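Local coordinates for glutamate receptor kainate-like protein (Pleurobrachia bachei, PDB 4ZDM) that forms the ligand-binding domain of a ctenophore kainate-like glutamate receptor ion-channel subunit and binds glycine in the cleft between its two lobes, at residues 46-49 against 50-54; 176-179 against 180-184. All coordinates share one frame; numbering follows the deposited sequence.

Interaction 1: 46-49 against 50-54; sequences SMMS and QDLNF
Phe54 folds its ring back over Ser49 at the C-terminal end of helix 40-52, in the turn that closes the helical part of a beta-alpha-beta crossover between the parallel strands 8-13 and 54-59. The CH-pi geometry is nearly face-on: Ser49 CA lies 3.7 Å from the centroid of the Phe54 ring, only 14° off its normal. Met48 CG lies 4.0 Å from Phe54 CE2. Met48 SD is 5.5 Å from the Phe54 ring centroid and 84° off the normal, a Met-aromatic contact at the ring edge. Leu52 lies alongside Met48, pointing the same way, with CD1 4.0 Å from Met48 CG.

What places the ring is the turn. Phe54 carries CG between its own backbone N and carbonyl carbon (chi1 63°), which brings the ring back across the helix end. Before it, Asn53 leaves the helix with positive phi. The last strong i to i+4 bond is Leu52 N to Met48 O at 2.8 Å. The next, Asn53 N to Ser49 O at 2.8 Å, is weak, and Phe54 N adds a weak i to i+5 bond of 3.3 Å to Ser49 O, so one carbonyl oxygen takes both weak bonds at the helix end.

On the helix, Ser46 O accepts from Gln50 N and, in one of two modelled conformers of Ser49, from its OG, both from the same face of the carbonyl plane. On the polar flank, one water donates to Met47 O and, weakly, to Gln50 OE1. Further out, Phe234 of helix 228-240 packs on Met48, Tyr56 of strand 54-59 touches Ser49, and the turn is tied to the N-terminal segment by a hydrogen bond from Asn53 ND2 to Asn4 OD1.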
loop_
_atom_site.group_PDB
_atom_site.type_symbol
_atom_site.label_atom_id
_atom_site.label_comp_id
_atom_site.label_asym_id
_atom_site.label_seq_id
_atom_site.Cartn_x
_atom_site.Cartn_y
_atom_site.Cartn_z
ATOM N N SER A 46 -2.942 17.605 -2.606
ATOM C CA SER A 46 -1.608 18.171 -2.520
ATOM C C SER A 46 -1.456 19.066 -1.301
ATOM O O SER A 46 -0.472 18.935 -0.550
ATOM C CB SER A 46 -1.306 18.899 -3.801
ATOM O OG SER A 46 -0.032 19.519 -3.691
ATOM N N MET A 47 -2.419 19.942 -1.062
ATOM C CA MET A 47 -2.351 20.799 0.106
ATOM C C MET A 47 -2.465 20.004 1.403
ATOM O O MET A 47 -1.798 20.297 2.397
ATOM C CB MET A 47 -3.448 21.871 0.033
ATOM C CG MET A 47 -3.307 22.817 -1.107
ATOM S SD MET A 47 -4.555 24.134 -1.046
ATOM C CE MET A 47 -6.000 23.200 -0.487
ATOM N N MET A 48 -3.316 18.981 1.402
ATOM C CA MET A 48 -3.471 18.146 2.588
ATOM C C MET A 48 -2.193 17.400 2.924
ATOM O O MET A 48 -1.835 17.285 4.089
ATOM C CB MET A 48 -4.641 17.177 2.348
ATOM C CG MET A 48 -5.028 16.375 3.547
ATOM S SD MET A 48 -6.290 15.130 3.220
ATOM C CE MET A 48 -7.742 16.134 3.132
ATOM N N SER A 49 -1.518 16.884 1.915
ATOM C CA SER A 49 -0.306 16.143 2.159
ATOM C C SER A 49 0.756 17.029 2.786
ATOM O O SER A 49 1.510 16.603 3.657
ATOM C CB SER A 49 0.198 15.542 0.866
ATOM O OG SER A 49 0.790 16.550 0.037
ATOM N N GLN A 50 0.816 18.272 2.320
ATOM C CA GLN A 50 1.832 19.220 2.842
ATOM C C GLN A 50 1.537 19.535 4.283
ATOM O O GLN A 50 2.435 19.519 5.128
ATOM C CB GLN A 50 1.835 20.471 1.976
ATOM C CG GLN A 50 2.830 21.499 2.405
ATOM C CD GLN A 50 2.825 22.672 1.442
ATOM O OE1 GLN A 50 1.878 22.851 0.664
ATOM N NE2 GLN A 50 3.892 23.462 1.469
ATOM N N ASP A 51 0.269 19.738 4.651
ATOM C CA ASP A 51 -0.120 20.002 6.014
ATOM C C ASP A 51 0.010 18.801 6.938
ATOM O O ASP A 51 0.615 18.894 8.029
ATOM C CB ASP A 51 -1.554 20.535 6.036
ATOM C CG ASP A 51 -1.941 21.139 7.354
ATOM O OD1 ASP A 51 -2.237 20.398 8.296
ATOM O OD2 ASP A 51 -1.895 22.370 7.457
ATOM N N LEU A 52 -0.486 17.653 6.507
ATOM C CA LEU A 52 -0.521 16.460 7.343
ATOM C C LEU A 52 0.756 15.631 7.234
ATOM O O LEU A 52 0.911 14.683 7.997
ATOM C CB LEU A 52 -1.700 15.569 6.983
ATOM C CG LEU A 52 -3.093 15.778 7.582
ATOM C CD1 LEU A 52 -3.545 17.100 7.213
ATOM C CD2 LEU A 52 -4.097 14.753 7.134
ATOM N N ASN A 53 1.662 15.992 6.353
ATOM C CA ASN A 53 2.973 15.323 6.260
ATOM C C ASN A 53 2.846 13.851 5.944
ATOM O O ASN A 53 3.264 12.983 6.706
ATOM C CB ASN A 53 3.755 15.503 7.550
ATOM C CG ASN A 53 5.218 15.193 7.396
ATOM O OD1 ASN A 53 5.720 15.038 6.328
ATOM N ND2 ASN A 53 5.895 15.104 8.524
ATOM N N PHE A 54 2.252 13.585 4.809
ATOM C CA PHE A 54 2.202 12.230 4.268
ATOM C C PHE A 54 2.644 12.232 2.825
ATOM O O PHE A 54 2.547 13.262 2.132
ATOM C CB PHE A 54 0.814 11.541 4.381
ATOM C CG PHE A 54 -0.310 12.172 3.623
ATOM C CD1 PHE A 54 -0.509 11.946 2.294
ATOM C CD2 PHE A 54 -1.215 12.952 4.293
ATOM C CE1 PHE A 54 -1.605 12.475 1.606
ATOM C CE2 PHE A 54 -2.329 13.447 3.648
ATOM C CZ PHE A 54 -2.521 13.233 2.304
HETATM O O HOH W 1 -0.849 22.843 2.829
#

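Interaction 2: 176-179 against 180-184; sequences EGLE and RMRAG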
loop_
_atom_site.group_PDB
_atom_site.type_symbol
_atom_site.label_atom_id
_atom_site.label_comp_id
_atom_site.label_asym_id
_atom_site.label_seq_id
_atom_site.Cartn_x
_atom_site.Cartn_y
_atom_site.Cartn_z
ATOM N N GLU A 176 -20.539 7.789 -20.491
ATOM C CA GLU A 176 -21.509 7.154 -21.348
ATOM C C GLU A 176 -22.904 7.712 -21.119
ATOM O O GLU A 176 -23.659 7.935 -22.064
ATOM C CB GLU A 176 -21.504 5.642 -21.159
ATOM C CG GLU A 176 -22.402 4.996 -22.168
ATOM C CD GLU A 176 -22.416 3.492 -22.075
ATOM O OE1 GLU A 176 -21.586 2.945 -21.328
ATOM O OE2 GLU A 176 -23.250 2.869 -22.784
ATOM N N GLY A 177 -23.271 7.979 -19.868
ATOM C CA GLY A 177 -24.573 8.584 -19.619
ATOM C C GLY A 177 -24.708 9.948 -20.276
ATOM O O GLY A 177 -25.739 10.291 -20.851
ATOM N N LEU A 178 -23.677 10.757 -20.160
ATOM C CA LEU A 178 -23.686 12.083 -20.779
ATOM C C LEU A 178 -23.797 11.978 -22.280
ATOM O O LEU A 178 -24.528 12.730 -22.906
ATOM C CB LEU A 178 -22.432 12.868 -20.418
ATOM C CG LEU A 178 -22.215 13.215 -18.946
ATOM C CD1 LEU A 178 -20.796 13.708 -18.781
ATOM C CD2 LEU A 178 -23.162 14.270 -18.557
ATOM N N GLU A 179 -23.093 11.016 -22.854
ATOM C CA GLU A 179 -23.164 10.809 -24.290
ATOM C C GLU A 179 -24.564 10.446 -24.754
ATOM O O GLU A 179 -25.038 10.965 -25.772
ATOM C CB GLU A 179 -22.178 9.730 -24.650
ATOM C CG GLU A 179 -22.070 9.439 -26.097
ATOM C CD GLU A 179 -21.001 8.397 -26.309
ATOM O OE1 GLU A 179 -21.338 7.167 -26.262
ATOM O OE2 GLU A 179 -19.817 8.821 -26.408
ATOM N N ARG A 180 -25.212 9.525 -24.043
ATOM C CA ARG A 180 -26.557 9.137 -24.405
ATOM C C ARG A 180 -27.511 10.297 -24.264
ATOM O O ARG A 180 -28.434 10.495 -25.085
ATOM C CB ARG A 180 -27.027 7.980 -23.549
ATOM C CG ARG A 180 -26.375 6.669 -23.826
ATOM C CD ARG A 180 -27.017 6.032 -25.035
ATOM N NE ARG A 180 -28.373 5.532 -24.799
ATOM C CZ ARG A 180 -28.664 4.330 -24.308
ATOM N NH1 ARG A 180 -27.718 3.478 -23.926
ATOM N NH2 ARG A 180 -29.917 3.988 -24.180
ATOM N N MET A 181 -27.342 11.081 -23.206
ATOM C CA MET A 181 -28.171 12.262 -23.027
ATOM C C MET A 181 -28.019 13.260 -24.179
ATOM O O MET A 181 -29.008 13.798 -24.700
ATOM C CB MET A 181 -27.802 12.945 -21.704
ATOM C CG MET A 181 -28.557 14.230 -21.393
ATOM S SD MET A 181 -27.850 15.097 -19.996
ATOM C CE MET A 181 -26.374 15.737 -20.724
ATOM N N ARG A 182 -26.781 13.529 -24.542
ATOM C CA ARG A 182 -26.514 14.478 -25.632
ATOM C C ARG A 182 -27.130 14.042 -26.944
ATOM O O ARG A 182 -27.409 14.907 -27.791
ATOM C CB ARG A 182 -25.010 14.688 -25.784
ATOM C CG ARG A 182 -24.428 15.514 -24.686
ATOM C CD ARG A 182 -22.928 15.553 -24.765
ATOM N NE ARG A 182 -22.379 16.272 -23.633
ATOM C CZ ARG A 182 -21.389 15.824 -22.866
ATOM N NH1 ARG A 182 -20.785 14.671 -23.132
ATOM N NH2 ARG A 182 -20.972 16.573 -21.851
ATOM N N ALA A 183 -27.343 12.738 -27.136
ATOM C CA ALA A 183 -27.920 12.212 -28.397
ATOM C C ALA A 183 -29.432 12.383 -28.479
ATOM O O ALA A 183 -30.038 12.194 -29.552
ATOM C CB ALA A 183 -27.584 10.764 -28.564
ATOM N N GLY A 184 -30.052 12.722 -27.364
ATOM C CA GLY A 184 -31.467 13.020 -27.307
ATOM C C GLY A 184 -32.384 11.890 -26.880
ATOM O O GLY A 184 -32.033 10.721 -26.979
HETATM O O HOH W 2 -24.658 3.714 -24.631
#
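Arg180 N donates to Glu176 O at 3.0 Å, and the same i to i+4 pattern continues along helix 174-182 through Met181 N to Gly177 O and Arg182 N to Leu178 O, before weakening at Ala183 N to Glu179 O (3.2 Å, N-H...O angle 133°). Gly184 then leaves the helix with positive phi. Among the side chains, Leu178 and Met181 lie side by side, Leu178 CD2 being 4.1 Å from Met181 CE; both also touch Phe188 of strand 186-192, so this face of the helix packs on the sheet. Arg182 reaches back along the helix, extended from CG to NE, and sets one face of its guanidinium over Leu178 CB, with NH1 3.7 Å from that carbon. On another flank, bends at chi2 and chi3 of Arg180 (-80° and -72°) carry its guanidinium to a water at its edge, in plane, 3.1 Å from NH1. In one of two deposited conformers of Glu176 that water also sits near OE2, doubtfully close, where opposite charges may attract weakly across it. Arg182, by contrast, combines its apolar face contact with direct ion pairing, NE forming a salt bridge to Glu202.

How the interactions relate
Interaction 1 precedes interaction 2 along the chain, and their centres lie 38 Å apart on opposite sides of the chain's centre, nearest atoms about 24 Å apart. Both occur at the C-terminal end of a helix that leads into a strand: helix 40-52 into strand 54-59, and helix 174-182 into strand 186-192. In the two-lobed, periplasmic-binding-protein-like fold these units belong to different lobes, and glycine binds in the cleft between them. No residue of interaction 1 belongs to that pocket, and its centre lies 22 Å from the chain's centre. Interaction 2 is nearer, the side chain of Leu178 being about 12 Å from glycine, and its following strand carries the pocket residue Glu191.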